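Local coordinates for protein NRPS (Penicillium fellutanum, PDB 6NKI) that belongs to a nonribosomal peptide synthetase and has a Rossmann-type fold of the Male sterility protein family that holds NADPH dihydro-nicotinamide-adenine-dinucleotide phosphate, at residues V50-R55 / R82-W87; L33-L38 / A73-N78. One frame throughout, in Å; residues are numbered along the deposited sequence.

Contact 1 (V50-R55 / R82-W87). With NDP (NADPH dihydro-nicotinamide-adenine-dinucleotide phosphate), chain B.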
loop_
_atom_site.group_PDB
_atom_site.type_symbol
_atom_site.label_atom_id
_atom_site.label_comp_id
_atom_site.label_asym_id
_atom_site.label_seq_id
_atom_site.Cartn_x
_atom_site.Cartn_y
_atom_site.Cartn_z
ATOM N N VAL A 50 -8.611 13.717 21.334
ATOM C CA VAL A 50 -7.308 14.139 20.829
ATOM C C VAL A 50 -7.125 15.621 21.121
ATOM O O VAL A 50 -8.032 16.427 20.874
ATOM C CB VAL A 50 -7.127 13.853 19.321
ATOM C CG1 VAL A 50 -5.749 14.325 18.834
ATOM C CG2 VAL A 50 -7.321 12.376 19.025
ATOM N N TYR A 51 -5.956 15.974 21.658
ATOM C CA TYR A 51 -5.580 17.367 21.862
ATOM C C TYR A 51 -4.642 17.771 20.738
ATOM O O TYR A 51 -3.640 17.090 20.496
ATOM C CB TYR A 51 -4.864 17.597 23.204
ATOM C CG TYR A 51 -5.534 17.049 24.437
ATOM C CD1 TYR A 51 -6.748 17.549 24.874
ATOM C CD2 TYR A 51 -4.898 16.082 25.221
ATOM C CE1 TYR A 51 -7.353 17.060 26.052
ATOM C CE2 TYR A 51 -5.499 15.584 26.390
ATOM C CZ TYR A 51 -6.725 16.086 26.798
ATOM O OH TYR A 51 -7.329 15.608 27.932
ATOM N N VAL A 52 -4.942 18.882 20.072
ATOM C CA VAL A 52 -4.134 19.330 18.939
ATOM C C VAL A 52 -3.604 20.751 19.186
ATOM O O VAL A 52 -4.371 21.686 19.464
ATOM C CB VAL A 52 -4.903 19.225 17.612
ATOM C CG1 VAL A 52 -5.220 17.781 17.336
ATOM C CG2 VAL A 52 -6.189 20.008 17.656
ATOM N N LEU A 53 -2.281 20.883 19.101
ATOM C CA LEU A 53 -1.626 22.172 19.052
ATOM C C LEU A 53 -2.176 22.973 17.888
ATOM O O LEU A 53 -2.281 22.473 16.766
ATOM C CB LEU A 53 -0.114 21.983 18.897
ATOM C CG LEU A 53 0.708 23.240 19.258
ATOM C CD1 LEU A 53 0.474 23.636 20.731
ATOM C CD2 LEU A 53 2.215 23.119 19.004
ATOM N N ALA A 54 -2.538 24.218 18.150
ATOM C CA ALA A 54 -2.988 25.129 17.108
ATOM C C ALA A 54 -2.142 26.389 17.165
ATOM O O ALA A 54 -2.123 27.085 18.189
ATOM C CB ALA A 54 -4.465 25.475 17.260
ATOM N N ARG A 55 -1.436 26.664 16.067
ATOM C CA ARG A 55 -0.616 27.866 15.968
ATOM C C ARG A 55 -1.421 29.108 16.317
ATOM O O ARG A 55 -0.933 29.994 17.028
ATOM C CB ARG A 55 -0.035 27.964 14.552
ATOM C CG ARG A 55 0.951 29.097 14.318
ATOM C CD ARG A 55 1.567 29.007 12.921
ATOM N NE ARG A 55 2.442 30.141 12.622
ATOM C CZ ARG A 55 3.122 30.285 11.488
ATOM N NH1 ARG A 55 3.889 31.354 11.300
ATOM N NH2 ARG A 55 3.040 29.359 10.542
ATOM N N ARG A 82 -16.677 16.229 18.389
ATOM C CA ARG A 82 -16.875 15.804 19.776
ATOM C C ARG A 82 -15.689 15.038 20.350
ATOM O O ARG A 82 -15.706 14.711 21.542
ATOM C CB ARG A 82 -18.129 14.941 19.905
ATOM C CG ARG A 82 -17.991 13.561 19.286
ATOM C CD ARG A 82 -19.264 12.782 19.494
ATOM N NE ARG A 82 -20.342 13.299 18.668
ATOM C CZ ARG A 82 -21.627 13.105 18.928
ATOM N NH1 ARG A 82 -21.990 12.454 20.018
ATOM N NH2 ARG A 82 -22.551 13.602 18.124
ATOM N N LEU A 83 -14.674 14.740 19.537
ATOM C CA LEU A 83 -13.478 14.028 19.973
ATOM C C LEU A 83 -12.249 14.920 20.061
ATOM O O LEU A 83 -11.172 14.451 20.451
ATOM C CB LEU A 83 -13.177 12.857 19.023
ATOM C CG LEU A 83 -13.682 11.450 19.324
ATOM C CD1 LEU A 83 -12.963 10.963 20.544
ATOM C CD2 LEU A 83 -15.186 11.395 19.535
ATOM N N ILE A 84 -12.377 16.189 19.721
ATOM C CA ILE A 84 -11.228 17.048 19.491
ATOM C C ILE A 84 -11.237 18.193 20.501
ATOM O O ILE A 84 -12.287 18.780 20.791
ATOM C CB ILE A 84 -11.243 17.550 18.032
ATOM C CG1 ILE A 84 -9.926 18.202 17.646
ATOM C CG2 ILE A 84 -12.394 18.500 17.784
ATOM C CD1 ILE A 84 -9.803 18.325 16.139
ATOM N N GLN A 85 -10.073 18.462 21.086
ATOM C CA GLN A 85 -9.887 19.647 21.914
ATOM C C GLN A 85 -8.647 20.377 21.434
ATOM O O GLN A 85 -7.592 19.764 21.231
ATOM C CB GLN A 85 -9.779 19.307 23.401
ATOM C CG GLN A 85 -11.093 18.846 23.987
ATOM C CD GLN A 85 -11.039 18.680 25.493
ATOM O OE1 GLN A 85 -10.000 18.898 26.125
ATOM N NE2 GLN A 85 -12.165 18.286 26.077
ATOM N N VAL A 86 -8.774 21.676 21.249
ATOM C CA VAL A 86 -7.714 22.472 20.662
ATOM C C VAL A 86 -6.989 23.211 21.782
ATOM O O VAL A 86 -7.625 23.836 22.642
ATOM C CB VAL A 86 -8.285 23.439 19.615
ATOM C CG1 VAL A 86 -7.203 24.304 19.049
ATOM C CG2 VAL A 86 -8.959 22.654 18.513
ATOM N N TRP A 87 -5.665 23.124 21.786
ATOM C CA TRP A 87 -4.846 23.871 22.735
ATOM C C TRP A 87 -4.047 24.932 22.008
ATOM O O TRP A 87 -3.091 24.588 21.269
ATOM C CB TRP A 87 -3.896 22.959 23.505
ATOM C CG TRP A 87 -4.515 22.041 24.499
ATOM C CD1 TRP A 87 -5.812 22.018 24.924
ATOM C CD2 TRP A 87 -3.846 20.997 25.186
ATOM N NE1 TRP A 87 -5.987 21.013 25.846
ATOM C CE2 TRP A 87 -4.789 20.369 26.017
ATOM C CE3 TRP A 87 -2.533 20.534 25.182
ATOM C CZ2 TRP A 87 -4.457 19.306 26.826
ATOM C CZ3 TRP A 87 -2.209 19.475 25.989
ATOM C CH2 TRP A 87 -3.162 18.874 26.800
HETATM P PA NDP B . 3.574 23.142 6.805
HETATM O O1A NDP B . 5.016 23.499 6.588
HETATM O O2A NDP B . 2.560 24.242 6.976
HETATM O O5B NDP B . 3.353 21.982 8.008
HETATM C C5B NDP B . 4.133 22.327 9.098
HETATM C C4B NDP B . 3.291 22.227 10.372
HETATM O O4B NDP B . 4.037 22.859 11.448
HETATM C C3B NDP B . 1.952 22.923 10.188
HETATM O O3B NDP B . 0.987 22.219 10.895
HETATM C C2B NDP B . 2.132 24.317 10.890
HETATM O O2B NDP B . 1.001 24.823 11.453
HETATM C C1B NDP B . 3.203 23.894 12.009
HETATM N N9A NDP B . 4.068 25.049 12.446
HETATM C C8A NDP B . 5.005 25.795 11.695
HETATM N N7A NDP B . 5.611 26.774 12.416
HETATM C C5A NDP B . 5.033 26.655 13.699
HETATM C C6A NDP B . 5.225 27.371 14.901
HETATM N N6A NDP B . 6.123 28.416 14.972
HETATM N N1A NDP B . 4.526 27.061 16.034
HETATM C C2A NDP B . 3.644 26.021 15.905
HETATM N N3A NDP B . 3.354 25.249 14.858
HETATM C C4A NDP B . 4.074 25.590 13.733
HETATM O O3 NDP B . 3.116 22.318 5.414
HETATM P PN NDP B . 4.300 21.350 4.888
HETATM O O1N NDP B . 3.778 20.470 3.821
HETATM O O2N NDP B . 5.596 22.112 4.701
HETATM O O5D NDP B . 4.808 20.115 6.169
HETATM C C5D NDP B . 3.739 19.286 6.635
HETATM C C4D NDP B . 4.205 17.768 6.880
HETATM O O4D NDP B . 4.587 17.143 5.647
HETATM C C3D NDP B . 5.441 17.670 7.821
HETATM O O3D NDP B . 5.095 16.902 8.958
HETATM C C2D NDP B . 6.570 16.962 7.020
HETATM O O2D NDP B . 7.131 15.851 7.697
HETATM C C1D NDP B . 5.847 16.419 5.816
HETATM N N1N NDP B . 6.569 16.624 4.471
HETATM C C2N NDP B . 5.736 16.700 3.396
HETATM C C3N NDP B . 6.178 16.915 2.149
HETATM C C7N NDP B . 5.089 16.864 1.202
HETATM O O7N NDP B . 3.971 17.345 1.358
HETATM N N7N NDP B . 5.340 16.088 0.117
HETATM C C4N NDP B . 7.660 17.131 1.805
HETATM C C5N NDP B . 8.534 16.882 3.002
HETATM C C6N NDP B . 8.010 16.646 4.242
HETATM P P2B NDP B . 0.186 26.185 10.457
HETATM O O1X NDP B . -1.060 26.361 11.269
HETATM O O2X NDP B . 1.217 27.317 10.502
HETATM O O3X NDP B . 0.066 25.424 9.174
#
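Y51 and W87 stack across two neighbouring parallel strands at the edge of a Rossmann-type sheet. Strands 47-54 and 84-88 are the ends of a beta-alpha-beta unit whose crossover is helix 59-72. The pair is an offset stack, with ring planes at 19° and the centroid of the Y51 ring 4.3 Å from that of the W87 six-membered ring. CZ2 of W87 sits over the centre of the Y51 ring. In return, Y51 CB lies over the face of the W87 six-membered ring as a CH-pi contact. Y51 and W87 point to the same face of the sheet. With CG anti to the carbonyl carbon in both (chi1 -51° and -70°), the rings lean over each other. Q85 runs beside Y51 on that face, and its OE1 meets the tyrosine ring edge in plane, 3.2 Å from Y51 CE1. On the other face V52 CG2 packs on V86 CG2 and I84 CG1. At the strand end A54 CB points toward the other strand and touches V86 CG1 at 3.5 Å.

The backbones hold this register with a parallel ladder. V50 N bonds to L83 O at 2.8 Å, and V50 O accepts Q85 N. V52 N then bonds to Q85 O at 3.0 Å, and V52 O accepts W87 N. A54 N closes the ladder on W87 O.

Farther out, H102 stacks on W87 and F25 meets it. Helix 59-72 lies against V52, I84 and V86 through I66. Just past the strand end the extended R55 reaches NADPH. Its NH2 donates to O2X of the phosphate on the adenosine ribose of NDP over 2.7 Å, with the oxygen at the guanidinium edge, in plane.

Contact 2 (L33-L38 / A73-N78)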
loop_
_atom_site.group_PDB
_atom_site.type_symbol
_atom_site.label_atom_id
_atom_site.label_comp_id
_atom_site.label_asym_id
_atom_site.label_seq_id
_atom_site.Cartn_x
_atom_site.Cartn_y
_atom_site.Cartn_z
ATOM N N LEU A 33 0.812 15.534 6.465
ATOM C CA LEU A 33 0.896 14.360 7.326
ATOM C C LEU A 33 -0.016 14.455 8.541
ATOM O O LEU A 33 -0.793 13.536 8.831
ATOM C CB LEU A 33 2.347 14.178 7.783
ATOM C CG LEU A 33 2.576 12.955 8.660
ATOM C CD1 LEU A 33 1.967 11.697 8.032
ATOM C CD2 LEU A 33 4.093 12.796 8.805
ATOM N N GLY A 34 0.050 15.590 9.242
ATOM C CA GLY A 34 -0.619 15.703 10.524
ATOM C C GLY A 34 -2.125 15.569 10.436
ATOM O O GLY A 34 -2.742 14.887 11.263
ATOM N N THR A 35 -2.741 16.209 9.441
ATOM C CA THR A 35 -4.188 16.066 9.323
ATOM C C THR A 35 -4.585 14.615 9.072
ATOM O O THR A 35 -5.696 14.207 9.442
ATOM C CB THR A 35 -4.745 16.972 8.220
ATOM O OG1 THR A 35 -6.178 16.948 8.276
ATOM C CG2 THR A 35 -4.271 16.535 6.814
ATOM N N HIS A 36 -3.696 13.820 8.459
ATOM C CA HIS A 36 -4.027 12.417 8.229
ATOM C C HIS A 36 -3.821 11.576 9.479
ATOM O O HIS A 36 -4.608 10.649 9.749
ATOM C CB HIS A 36 -3.223 11.839 7.055
ATOM C CG HIS A 36 -3.703 12.312 5.720
ATOM N ND1 HIS A 36 -3.128 13.373 5.049
ATOM C CD2 HIS A 36 -4.743 11.903 4.957
ATOM C CE1 HIS A 36 -3.779 13.583 3.920
ATOM N NE2 HIS A 36 -4.765 12.706 3.842
ATOM N N ILE A 37 -2.766 11.885 10.244
ATOM C CA ILE A 37 -2.647 11.298 11.569
ATOM C C ILE A 37 -3.900 11.609 12.370
ATOM O O ILE A 37 -4.497 10.717 12.982
ATOM C CB ILE A 37 -1.378 11.799 12.268
ATOM C CG1 ILE A 37 -0.150 11.467 11.425
ATOM C CG2 ILE A 37 -1.259 11.186 13.671
ATOM C CD1 ILE A 37 1.105 12.179 11.917
ATOM N N LEU A 38 -4.365 12.854 12.297
ATOM C CA LEU A 38 -5.577 13.233 13.013
ATOM C C LEU A 38 -6.753 12.359 12.581
ATOM O O LEU A 38 -7.358 11.661 13.403
ATOM C CB LEU A 38 -5.859 14.728 12.806
ATOM C CG LEU A 38 -7.052 15.222 13.618
ATOM C CD1 LEU A 38 -6.730 15.069 15.083
ATOM C CD2 LEU A 38 -7.498 16.629 13.280
ATOM N N ALA A 73 -8.143 17.799 2.717
ATOM C CA ALA A 73 -7.865 16.393 2.462
ATOM C C ALA A 73 -9.121 15.554 2.393
ATOM O O ALA A 73 -9.017 14.330 2.254
ATOM C CB ALA A 73 -6.939 15.815 3.533
ATOM N N ARG A 74 -10.297 16.174 2.510
ATOM C CA ARG A 74 -11.573 15.512 2.225
ATOM C C ARG A 74 -11.801 14.305 3.134
ATOM O O ARG A 74 -12.315 13.269 2.703
ATOM C CB ARG A 74 -11.655 15.100 0.753
ATOM C CG ARG A 74 -11.616 16.261 -0.217
ATOM C CD ARG A 74 -11.517 15.715 -1.616
ATOM N NE ARG A 74 -11.346 16.755 -2.622
ATOM C CZ ARG A 74 -11.132 16.500 -3.908
ATOM N NH1 ARG A 74 -10.982 17.493 -4.775
ATOM N NH2 ARG A 74 -11.060 15.240 -4.320
ATOM N N TRP A 75 -11.416 14.436 4.403
ATOM C CA TRP A 75 -11.783 13.448 5.401
ATOM C C TRP A 75 -12.754 13.990 6.442
ATOM O O TRP A 75 -13.301 13.207 7.236
ATOM C CB TRP A 75 -10.535 12.866 6.079
ATOM C CG TRP A 75 -9.628 13.801 6.893
ATOM C CD1 TRP A 75 -8.465 14.403 6.474
ATOM C CD2 TRP A 75 -9.788 14.169 8.275
ATOM N NE1 TRP A 75 -7.912 15.126 7.504
ATOM C CE2 TRP A 75 -8.701 14.994 8.619
ATOM C CE3 TRP A 75 -10.748 13.888 9.245
ATOM C CZ2 TRP A 75 -8.550 15.535 9.903
ATOM C CZ3 TRP A 75 -10.601 14.436 10.520
ATOM C CH2 TRP A 75 -9.517 15.248 10.831
ATOM N N TRP A 76 -13.026 15.293 6.424
ATOM C CA TRP A 76 -13.686 15.935 7.550
ATOM C C TRP A 76 -15.174 15.608 7.599
ATOM O O TRP A 76 -15.860 15.607 6.579
ATOM C CB TRP A 76 -13.490 17.460 7.526
ATOM C CG TRP A 76 -14.223 18.065 8.662
ATOM C CD1 TRP A 76 -15.413 18.726 8.602
ATOM C CD2 TRP A 76 -13.880 17.980 10.052
ATOM N NE1 TRP A 76 -15.816 19.092 9.867
ATOM C CE2 TRP A 76 -14.892 18.643 10.774
ATOM C CE3 TRP A 76 -12.808 17.417 10.758
ATOM C CZ2 TRP A 76 -14.871 18.749 12.175
ATOM C CZ3 TRP A 76 -12.783 17.532 12.152
ATOM C CH2 TRP A 76 -13.811 18.189 12.840
ATOM N N ARG A 77 -15.655 15.324 8.811
ATOM C CA ARG A 77 -17.063 15.152 9.150
ATOM C C ARG A 77 -17.326 15.908 10.446
ATOM O O ARG A 77 -16.508 15.834 11.370
ATOM C CB ARG A 77 -17.403 13.670 9.342
ATOM C CG ARG A 77 -17.336 12.775 8.111
ATOM C CD ARG A 77 -17.661 11.336 8.535
ATOM N NE ARG A 77 -17.635 10.431 7.385
ATOM C CZ ARG A 77 -16.533 9.879 6.885
ATOM N NH1 ARG A 77 -15.319 10.137 7.373
ATOM N NH2 ARG A 77 -16.643 9.058 5.853
ATOM N N ASN A 78 -18.464 16.614 10.531
ATOM C CA ASN A 78 -18.722 17.419 11.722
ATOM C C ASN A 78 -18.882 16.554 12.965
ATOM O O ASN A 78 -18.646 17.037 14.075
ATOM C CB ASN A 78 -19.951 18.330 11.538
ATOM C CG ASN A 78 -21.274 17.562 11.453
ATOM O OD1 ASN A 78 -21.316 16.335 11.555
ATOM N ND2 ASN A 78 -22.371 18.300 11.292
#
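W75 reaches from the loop after helix 59-72 to the flank of helix 32-43, where T35 and L38 meet the edge of its indole. W75 NE1 donates to T35 OG1 over 2.6 Å. The oxygen is only 8° out of the ring plane, but the bond is bent, with an N-H...O angle of 142°. T35 carries OG1 anti to its own nitrogen (chi1 -171°), which sets the hydroxyl in front of the indole N-H. This bond gives the buried indole N-H a partner and, with L38 and H39, probably limits the ring's rotation. Farther round the same ring, L38 crosses at about a right angle. Its CD2 lies 3.5 Å from W75 CH2, near the ring plane. H39 stacks on W75, so the indole is held at its edge and on a face.

The rest of the contact is looser. A73 CB comes 3.8 Å from H36 NE2, and approaches that ring obliquely. The methyl of T35 is farther still, with CG2 4.3 Å from A73 CB. H36 spends its polar end within its own helix, where ND1 bonds to F32 O. The H36 and W75 rings lie obliquely, their centroids 5.9 Å apart. Beyond W75 the loop runs to the exposed R77 and N78.

R74 is exposed too. The first residue after helix 59-72 to leave helical angles, it has a positive phi and completes a Schellman motif. The arrangement is that of a Rossmann-type fold: the first helix after the opening strand is packed against the loop that leads from the next helix to the third strand.

Overall arrangement
Contacts 1 and 2 have centres 13 Å apart and lie on the same side of the chain's centre. Their segments alternate along the chain: 33-38, 50-55, 73-78, 82-87. They follow the order helix 32-43, strand 47-54, the loop after helix 59-72, then strand 84-88. L38 joins them directly. Its CD1 packs on V52 CG1 at 3.8 Å and on V50 CG1, and its CD2 meets I84 CD1. Contact 1 is the strand pair at one edge of the seven-stranded parallel sheet. Contact 2 lies over it, where helix 32-43 meets the loop after helix 59-72. Segments 50-55 and 33-38 both reach the NDP site, the second through L33, so this part of the fold adjoins the ligand.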